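Local structure of designed Anbu Protein (Synthetic construct, 5LOY) at residues N109-L114 with L125-P130; T1-R7 with P142-E148; R31-V35 with V45-A49. The protein is a consensus-designed Anbu, an ancestral-type beta subunit of the proteasome family that assembles helically and is probably a peptide hydrolase of the N-terminal-nucleophile class. One frame throughout, in Å; residues are numbered along the deposited sequence.

Contact 1 of 3, residues N109-L114 with L125-P130; sequences NASFIL and LFLIYP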
loop_
_atom_site.group_PDB
_atom_site.type_symbol
_atom_site.label_atom_id
_atom_site.label_comp_id
_atom_site.label_asym_id
_atom_site.label_seq_id
_atom_site.Cartn_x
_atom_site.Cartn_y
_atom_site.Cartn_z
ATOM N N ASN A 109 11.676 4.856 17.253
ATOM C CA ASN A 109 11.859 5.730 16.093
ATOM C C ASN A 109 10.685 6.621 15.764
ATOM O O ASN A 109 9.539 6.295 16.063
ATOM C CB ASN A 109 12.203 4.926 14.847
ATOM C CG ASN A 109 13.654 4.503 14.815
ATOM O OD1 ASN A 109 14.442 4.858 15.672
ATOM N ND2 ASN A 109 13.994 3.716 13.821
ATOM N N ALA A 110 10.997 7.744 15.121
ATOM C CA ALA A 110 10.003 8.739 14.772
ATOM C C ALA A 110 10.378 9.445 13.499
ATOM O O ALA A 110 11.494 9.358 13.021
ATOM C CB ALA A 110 9.851 9.746 15.897
ATOM N N SER A 111 9.424 10.173 12.962
ATOM C CA SER A 111 9.546 10.697 11.614
ATOM C C SER A 111 8.609 11.904 11.443
ATOM O O SER A 111 7.553 11.949 12.066
ATOM C CB SER A 111 9.171 9.575 10.645
ATOM O OG SER A 111 9.572 9.934 9.365
ATOM N N PHE A 112 8.975 12.868 10.600
ATOM C CA PHE A 112 8.194 14.091 10.493
ATOM C C PHE A 112 8.082 14.613 9.070
ATOM O O PHE A 112 8.934 14.347 8.213
ATOM C CB PHE A 112 8.830 15.188 11.340
ATOM C CG PHE A 112 9.043 14.810 12.790
ATOM C CD1 PHE A 112 10.175 14.122 13.182
ATOM C CD2 PHE A 112 8.103 15.142 13.747
ATOM C CE1 PHE A 112 10.361 13.760 14.493
ATOM C CE2 PHE A 112 8.289 14.800 15.053
ATOM C CZ PHE A 112 9.420 14.108 15.433
ATOM N N ILE A 113 7.049 15.422 8.851
ATOM C CA ILE A 113 6.926 16.228 7.655
ATOM C C ILE A 113 6.801 17.671 8.080
ATOM O O ILE A 113 6.047 17.983 9.011
ATOM C CB ILE A 113 5.676 15.850 6.860
ATOM C CG1 ILE A 113 5.921 14.525 6.152
ATOM C CG2 ILE A 113 5.331 16.924 5.833
ATOM C CD1 ILE A 113 4.659 13.914 5.562
ATOM N N LEU A 114 7.555 18.549 7.432
ATOM C CA LEU A 114 7.618 19.936 7.838
ATOM C C LEU A 114 7.447 20.763 6.608
ATOM O O LEU A 114 8.177 20.592 5.636
ATOM C CB LEU A 114 8.980 20.255 8.466
ATOM C CG LEU A 114 9.148 21.731 8.852
ATOM C CD1 LEU A 114 8.398 22.018 10.132
ATOM C CD2 LEU A 114 10.590 22.106 9.045
ATOM N N LEU A 125 8.521 22.267 1.403
ATOM C CA LEU A 125 8.054 21.054 2.044
ATOM C C LEU A 125 9.210 20.066 2.232
ATOM O O LEU A 125 9.936 19.773 1.264
ATOM C CB LEU A 125 6.992 20.414 1.170
ATOM C CG LEU A 125 6.355 19.141 1.727
ATOM C CD1 LEU A 125 5.577 19.480 2.994
ATOM C CD2 LEU A 125 5.443 18.473 0.706
ATOM N N PHE A 126 9.356 19.544 3.458
ATOM C CA PHE A 126 10.467 18.647 3.819
ATOM C C PHE A 126 10.007 17.362 4.486
ATOM O O PHE A 126 8.959 17.342 5.137
ATOM C CB PHE A 126 11.409 19.336 4.792
ATOM C CG PHE A 126 12.143 20.491 4.201
ATOM C CD1 PHE A 126 11.536 21.717 4.102
ATOM C CD2 PHE A 126 13.432 20.352 3.733
ATOM C CE1 PHE A 126 12.215 22.788 3.552
ATOM C CE2 PHE A 126 14.112 21.422 3.162
ATOM C CZ PHE A 126 13.497 22.637 3.067
ATOM N N LEU A 127 10.810 16.307 4.333
ATOM C CA LEU A 127 10.620 15.038 5.053
ATOM C C LEU A 127 11.821 14.820 5.947
ATOM O O LEU A 127 12.957 14.858 5.465
ATOM C CB LEU A 127 10.498 13.893 4.070
ATOM C CG LEU A 127 10.457 12.459 4.609
ATOM C CD1 LEU A 127 9.271 12.237 5.513
ATOM C CD2 LEU A 127 10.375 11.465 3.460
ATOM N N ILE A 128 11.588 14.628 7.245
ATOM C CA ILE A 128 12.685 14.368 8.175
ATOM C C ILE A 128 12.681 12.903 8.541
ATOM O O ILE A 128 11.686 12.371 9.046
ATOM C CB ILE A 128 12.608 15.223 9.449
ATOM C CG1 ILE A 128 12.787 16.696 9.124
ATOM C CG2 ILE A 128 13.716 14.865 10.399
ATOM C CD1 ILE A 128 11.504 17.390 8.766
ATOM N N TYR A 129 13.794 12.250 8.267
ATOM C CA TYR A 129 13.905 10.825 8.484
ATOM C C TYR A 129 14.219 10.489 9.937
ATOM O O TYR A 129 14.668 11.344 10.687
ATOM C CB TYR A 129 15.030 10.269 7.602
ATOM C CG TYR A 129 14.795 10.303 6.107
ATOM C CD1 TYR A 129 13.688 9.672 5.525
ATOM C CD2 TYR A 129 15.727 10.890 5.274
ATOM C CE1 TYR A 129 13.503 9.678 4.153
ATOM C CE2 TYR A 129 15.567 10.891 3.907
ATOM C CZ TYR A 129 14.457 10.292 3.352
ATOM O OH TYR A 129 14.349 10.317 1.980
ATOM N N PRO A 130 14.034 9.227 10.322
ATOM C CA PRO A 130 14.384 8.752 11.655
ATOM C C PRO A 130 15.764 9.108 12.111
ATOM O O PRO A 130 15.951 9.388 13.277
ATOM C CB PRO A 130 14.263 7.237 11.516
ATOM C CG PRO A 130 13.152 7.057 10.542
ATOM C CD PRO A 130 13.310 8.186 9.560
HETATM O O HOH W 1 14.153 8.081 15.249
#

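Contact 2 of 3, residues T1-R7 with P142-E148; sequences TYCVGIR and PFFQIGE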
loop_
_atom_site.group_PDB
_atom_site.type_symbol
_atom_site.label_atom_id
_atom_site.label_comp_id
_atom_site.label_asym_id
_atom_site.label_seq_id
_atom_site.Cartn_x
_atom_site.Cartn_y
_atom_site.Cartn_z
ATOM N N THR A 1 -1.821 5.924 12.237
ATOM C CA THR A 1 -0.846 6.949 11.812
ATOM C C THR A 1 -0.634 6.950 10.319
ATOM O O THR A 1 -0.025 6.051 9.765
ATOM C CB THR A 1 0.507 6.793 12.526
ATOM O OG1 THR A 1 0.281 6.544 13.915
ATOM C CG2 THR A 1 1.326 8.080 12.388
ATOM N N TYR A 2 -1.149 7.995 9.686
ATOM C CA TYR A 2 -0.848 8.303 8.319
ATOM C C TYR A 2 -0.881 9.827 8.192
ATOM O O TYR A 2 -1.870 10.461 8.608
ATOM C CB TYR A 2 -1.886 7.653 7.412
ATOM C CG TYR A 2 -1.802 8.003 5.936
ATOM C CD1 TYR A 2 -0.578 8.121 5.294
ATOM C CD2 TYR A 2 -2.955 8.190 5.181
ATOM C CE1 TYR A 2 -0.505 8.428 3.944
ATOM C CE2 TYR A 2 -2.896 8.488 3.823
ATOM C CZ TYR A 2 -1.668 8.603 3.211
ATOM O OH TYR A 2 -1.577 8.914 1.889
ATOM N N CYS A 3 0.191 10.403 7.639
ATOM C CA CYS A 3 0.248 11.854 7.418
ATOM C C CYS A 3 0.779 12.141 6.046
ATOM O O CYS A 3 1.654 11.424 5.549
ATOM C CB CYS A 3 1.145 12.528 8.440
ATOM S SG CYS A 3 0.772 12.129 10.166
ATOM N N VAL A 4 0.242 13.188 5.438
ATOM C CA VAL A 4 0.581 13.566 4.085
ATOM C C VAL A 4 0.822 15.061 3.970
ATOM O O VAL A 4 0.075 15.858 4.528
ATOM C CB VAL A 4 -0.582 13.256 3.118
ATOM C CG1 VAL A 4 -0.167 13.477 1.677
ATOM C CG2 VAL A 4 -0.987 11.817 3.265
ATOM N N GLY A 5 1.844 15.430 3.201
ATOM C CA GLY A 5 2.086 16.822 2.851
ATOM C C GLY A 5 2.232 16.918 1.363
ATOM O O GLY A 5 2.883 16.055 0.733
ATOM N N ILE A 6 1.621 17.959 0.784
ATOM C CA ILE A 6 1.582 18.125 -0.688
ATOM C C ILE A 6 1.954 19.525 -1.048
ATOM O O ILE A 6 1.488 20.459 -0.438
ATOM C CB ILE A 6 0.190 17.860 -1.271
ATOM C CG1 ILE A 6 -0.308 16.496 -0.859
ATOM C CG2 ILE A 6 0.220 17.886 -2.784
ATOM C CD1 ILE A 6 -1.729 16.243 -1.297
ATOM N N ARG A 7 2.769 19.674 -2.073
ATOM C CA ARG A 7 3.236 20.982 -2.511
ATOM C C ARG A 7 2.854 21.304 -3.970
ATOM O O ARG A 7 3.161 20.553 -4.884
ATOM C CB ARG A 7 4.736 21.012 -2.375
ATOM C CG ARG A 7 5.308 22.400 -2.557
ATOM C CD ARG A 7 6.688 22.309 -3.135
ATOM N NE ARG A 7 7.360 23.596 -3.101
ATOM C CZ ARG A 7 8.407 23.911 -3.873
ATOM N NH1 ARG A 7 8.904 23.027 -4.746
ATOM N NH2 ARG A 7 8.948 25.124 -3.778
ATOM N N PRO A 142 6.404 15.931 -5.644
ATOM C CA PRO A 142 5.665 17.008 -4.989
ATOM C C PRO A 142 4.917 16.633 -3.708
ATOM O O PRO A 142 4.301 17.507 -3.101
ATOM C CB PRO A 142 4.651 17.411 -6.058
ATOM C CG PRO A 142 4.329 16.111 -6.726
ATOM C CD PRO A 142 5.626 15.346 -6.750
ATOM N N PHE A 143 4.970 15.385 -3.275
ATOM C CA PHE A 143 4.366 15.053 -1.995
ATOM C C PHE A 143 5.216 14.087 -1.170
ATOM O O PHE A 143 6.050 13.369 -1.712
ATOM C CB PHE A 143 2.948 14.498 -2.208
ATOM C CG PHE A 143 2.905 13.129 -2.846
ATOM C CD1 PHE A 143 2.964 11.983 -2.066
ATOM C CD2 PHE A 143 2.788 12.992 -4.232
ATOM C CE1 PHE A 143 2.941 10.705 -2.648
ATOM C CE2 PHE A 143 2.760 11.742 -4.820
ATOM C CZ PHE A 143 2.842 10.590 -4.028
ATOM N N PHE A 144 4.954 14.068 0.142
ATOM C CA PHE A 144 5.561 13.124 1.073
ATOM C C PHE A 144 4.500 12.488 1.952
ATOM O O PHE A 144 3.439 13.062 2.187
ATOM C CB PHE A 144 6.554 13.819 1.991
ATOM C CG PHE A 144 7.802 14.324 1.304
ATOM C CD1 PHE A 144 8.554 13.509 0.466
ATOM C CD2 PHE A 144 8.273 15.598 1.585
ATOM C CE1 PHE A 144 9.709 13.981 -0.130
ATOM C CE2 PHE A 144 9.428 16.064 1.011
ATOM C CZ PHE A 144 10.143 15.256 0.135
ATOM N N GLN A 145 4.816 11.305 2.464
ATOM C CA GLN A 145 3.909 10.561 3.343
ATOM C C GLN A 145 4.715 9.934 4.447
ATOM O O GLN A 145 5.836 9.478 4.203
ATOM C CB GLN A 145 3.268 9.383 2.598
ATOM C CG GLN A 145 2.609 9.658 1.250
ATOM C CD GLN A 145 2.236 8.351 0.573
ATOM O OE1 GLN A 145 3.078 7.690 -0.024
ATOM N NE2 GLN A 145 0.961 7.963 0.689
ATOM N N ILE A 146 4.134 9.844 5.633
ATOM C CA ILE A 146 4.756 9.108 6.740
ATOM C C ILE A 146 3.682 8.273 7.436
ATOM O O ILE A 146 2.485 8.573 7.300
ATOM C CB ILE A 146 5.439 10.042 7.755
ATOM C CG1 ILE A 146 4.460 11.047 8.344
ATOM C CG2 ILE A 146 6.595 10.798 7.104
ATOM C CD1 ILE A 146 5.108 12.044 9.283
ATOM N N GLY A 147 4.107 7.240 8.174
ATOM C CA GLY A 147 3.174 6.307 8.837
ATOM C C GLY A 147 2.953 5.075 7.999
ATOM O O GLY A 147 3.890 4.579 7.408
ATOM N N GLU A 148 1.707 4.605 7.915
ATOM C CA GLU A 148 1.311 3.578 6.923
ATOM C C GLU A 148 0.917 4.259 5.629
ATOM O O GLU A 148 -0.176 4.804 5.520
ATOM C CB GLU A 148 0.104 2.782 7.407
ATOM C CG GLU A 148 0.439 1.676 8.397
ATOM C CD GLU A 148 1.379 0.601 7.852
ATOM O OE1 GLU A 148 1.328 0.264 6.642
ATOM O OE2 GLU A 148 2.187 0.076 8.652
#

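Contact 3 of 3, residues R31-V35 with V45-A49; sequences RKMHV and VLLTA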
loop_
_atom_site.group_PDB
_atom_site.type_symbol
_atom_site.label_atom_id
_atom_site.label_comp_id
_atom_site.label_asym_id
_atom_site.label_seq_id
_atom_site.Cartn_x
_atom_site.Cartn_y
_atom_site.Cartn_z
ATOM N N ARG A 31 -3.667 14.027 18.384
ATOM C CA ARG A 31 -3.497 14.912 17.222
ATOM C C ARG A 31 -2.029 14.883 16.720
ATOM O O ARG A 31 -1.117 14.904 17.526
ATOM C CB ARG A 31 -3.899 16.331 17.659
ATOM C CG ARG A 31 -4.016 17.376 16.557
ATOM C CD ARG A 31 -4.196 18.796 17.117
ATOM N NE ARG A 31 -5.180 19.559 16.333
ATOM C CZ ARG A 31 -6.477 19.671 16.631
ATOM N NH1 ARG A 31 -6.993 19.095 17.706
ATOM N NH2 ARG A 31 -7.269 20.376 15.840
ATOM N N LYS A 32 -1.816 14.858 15.407
ATOM C CA LYS A 32 -0.473 14.778 14.847
ATOM C C LYS A 32 -0.033 15.979 14.019
ATOM O O LYS A 32 1.030 15.954 13.406
ATOM C CB LYS A 32 -0.377 13.524 13.995
ATOM C CG LYS A 32 -0.644 12.249 14.792
ATOM C CD LYS A 32 -0.751 11.068 13.851
ATOM C CE LYS A 32 -1.378 9.835 14.500
ATOM N NZ LYS A 32 -0.531 9.330 15.609
ATOM N N MET A 33 -0.842 17.035 14.019
ATOM C CA MET A 33 -0.585 18.259 13.278
ATOM C C MET A 33 -0.358 19.378 14.274
ATOM O O MET A 33 -1.168 19.567 15.200
ATOM C CB MET A 33 -1.773 18.592 12.380
ATOM C CG MET A 33 -1.615 19.861 11.547
ATOM S SD MET A 33 -3.006 20.225 10.457
ATOM C CE MET A 33 -2.830 18.906 9.260
ATOM N N HIS A 34 0.752 20.106 14.082
ATOM C CA HIS A 34 1.145 21.228 14.940
ATOM C C HIS A 34 1.487 22.435 14.055
ATOM O O HIS A 34 2.250 22.323 13.098
ATOM C CB HIS A 34 2.358 20.866 15.804
ATOM C CG HIS A 34 2.202 19.584 16.553
ATOM N ND1 HIS A 34 1.818 19.533 17.877
ATOM C CD2 HIS A 34 2.350 18.296 16.154
ATOM C CE1 HIS A 34 1.751 18.271 18.267
ATOM N NE2 HIS A 34 2.064 17.501 17.239
ATOM N N VAL A 35 0.939 23.589 14.411
ATOM C CA VAL A 35 1.042 24.783 13.610
ATOM C C VAL A 35 1.743 25.911 14.377
ATOM O O VAL A 35 1.416 26.209 15.517
ATOM C CB VAL A 35 -0.354 25.243 13.171
ATOM C CG1 VAL A 35 -0.262 26.525 12.359
ATOM C CG2 VAL A 35 -1.026 24.147 12.364
ATOM N N VAL A 45 4.041 24.228 9.452
ATOM C CA VAL A 45 3.219 23.109 9.877
ATOM C C VAL A 45 4.071 21.869 10.019
ATOM O O VAL A 45 4.838 21.553 9.116
ATOM C CB VAL A 45 2.140 22.777 8.843
ATOM C CG1 VAL A 45 1.246 21.661 9.361
ATOM C CG2 VAL A 45 1.322 24.006 8.515
ATOM N N LEU A 46 3.923 21.183 11.154
ATOM C CA LEU A 46 4.694 19.979 11.478
ATOM C C LEU A 46 3.768 18.773 11.706
ATOM O O LEU A 46 2.854 18.839 12.517
ATOM C CB LEU A 46 5.544 20.249 12.720
ATOM C CG LEU A 46 6.395 19.105 13.284
ATOM C CD1 LEU A 46 7.520 18.730 12.328
ATOM C CD2 LEU A 46 6.979 19.498 14.622
ATOM N N LEU A 47 3.990 17.689 10.969
ATOM C CA LEU A 47 3.235 16.459 11.143
ATOM C C LEU A 47 4.183 15.404 11.701
ATOM O O LEU A 47 5.327 15.294 11.242
ATOM C CB LEU A 47 2.650 15.972 9.814
ATOM C CG LEU A 47 1.926 16.986 8.930
ATOM C CD1 LEU A 47 1.485 16.338 7.621
ATOM C CD2 LEU A 47 0.726 17.612 9.625
ATOM N N THR A 48 3.664 14.611 12.641
ATOM C CA THR A 48 4.435 13.606 13.346
ATOM C C THR A 48 4.024 12.141 13.081
ATOM O O THR A 48 2.862 11.839 12.820
ATOM C CB THR A 48 4.341 13.836 14.861
ATOM O OG1 THR A 48 3.017 13.555 15.318
ATOM C CG2 THR A 48 4.681 15.264 15.191
ATOM N N ALA A 49 4.985 11.231 13.185
ATOM C CA ALA A 49 4.702 9.794 13.123
ATOM C C ALA A 49 5.727 9.000 13.917
ATOM O O ALA A 49 6.864 9.441 14.099
ATOM C CB ALA A 49 4.716 9.335 11.692
#

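Contact 1 of 3, residues N109-L114 with L125-P130
The carbonyl oxygen of Ile128 receives two donors from strand 110-114. Phe112 N reaches Ile128 O at 3.2 Å in the carbonyl plane, with a nearly straight N-H...O angle of 172°, while the hydroxyl OG of Ser111, also 3.2 Å from Ile128 O, comes in slightly tilted from that plane. OG turns toward this carbonyl because chi1 of Ser111, -166°, sets it beside its own carbonyl carbon. An alanine here would keep the hydrogen bond from Phe112 N but is likely to leave Ile128 O without its second donor. Ile128 N returns a bond of 2.8 Å to Phe112 O, and Phe126 N gives 2.7 Å to Leu114 O, which also lies at the edge of the Phe126 ring. The segments lie on the antiparallel hairpin of strands 110-118 and 124-128, in one of the two sheets of the alpha-beta-beta-alpha sandwich of proteasome-like hydrolases. On the face of Leu114 and Ile128, CD1 of Ile128 rests 3.8 Å from CB of Leu114, and Leu114 and Phe126 continue onto helix 79-94. On the other face, Ile113 CG2 meets Leu125 CD1 at 3.8 Å and Leu127 CD1 leans over Phe112 O at 3.4 Å; Ile113 and Leu127 pack against Ile146 of strand 143-147. Beyond strand 125-128 a water bridges the segments, donating to Asn109 OD1 and Pro130 O and accepting from Ala110 N, while Gln94 NE2 also holds Asn109 OD1.

Contact 2 of 3, residues T1-R7 with P142-E148
The phenol oxygen of Tyr2 is gripped from two residues: Gln145 NE2 donates to Tyr2 OH at 3.0 Å, and Ser176 OG is a further hydrogen-bond partner. The Gln145 hydrogen bond is bent, 151° at the hydrogen, yet the oxygen lies exactly in the amide plane of Gln145. The ring stands 73° to that plane. Tyr2 gets there with CG anti to the backbone N (chi1 174°), which also sets the ring with its edge toward Ile146 O. Between the strands, paired backbone hydrogen bonds join Cys3 with Ile146 and Gly5 with Phe144, and Arg7 N adds 2.8 Å to Pro142 O. Cys3 CB touches Ile146 CG1 at 3.6 Å on the face turned to strand 42-50, whereas Ile6 CG1 meets Phe143 CB on the opposite face, which carries helix 153-159. At the Thr1 end, Glu148 N donates to Thr1 O at 2.9 Å, and its carboxylate forms a salt bridge with Lys150 of the second subunit. A CB on Gly147 would collide with Thr1 O. A threonine at the N-terminus, leading into a strand of the beta sandwich, is characteristic of proteasome-type Ntn hydrolases, where it serves as nucleophile, a role Thr1 probably shares.

Contact 3 of 3, residues R31-V35 with V45-A49
Three backbone hydrogen bonds tie the two segments: Leu46 N to His34 O at 2.8 Å, His34 N to Leu46 O at 2.9 Å, and a longer one of 3.1 Å from Thr48 N to Lys32 O. Weak CA-H...O contacts supplement them, the shortest from Leu47 CA to Lys32 O. Apolar contacts gather where Met33 CG lies 3.8 Å from Leu47 CD2 and 4.0 Å from Val45 CG1. Met33 and Leu47 run alongside each other, pointing the same way, and Met33 bends at chi3 (-70°) so that its CE also meets Leu47 CD2. This face continues onto Phe14 and Leu194 of the other sheet. On the opposite face the His34 imidazole presents its edge to Leu46 O, and CD2 of His34 sits 3.9 Å from Thr48 CG2, the two side chains crossing at about a right angle. The aliphatic shaft of Lys32 crosses Thr48, with Lys32 CB 3.6 Å from Thr48 OG1. No salt bridge spans the two segments; the backbone bond at Lys32 O and the packing of its aliphatic part on Thr48 fix the base of the side chain, while its amino group is held by a hydrogen bond to Thr20 OG1 and meets Thr1 only by a weak one.

Overall arrangement
Contacts 1 and 3 belong to one five-stranded sheet, their centres about 10 Å apart, and strands 42-50 and 110-118 join them through probable hydrogen bonds such as Ile113 O to Leu47 N at 2.9 Å. Contact 2 belongs to the second sheet, its centre about 10 Å from contact 1 and 11 Å from contact 3. The sheets meet face to face: Ile113 CD1 touches Phe144 O at 3.7 Å, and Cys3 SG lies 3.4 Å from Thr48 O. Between contacts 2 and 3, Thr1 OG1 and Lys32 NZ lie 3.4 Å apart, so that the two contacts converge on what is probably the active site, as in proteasome beta subunits.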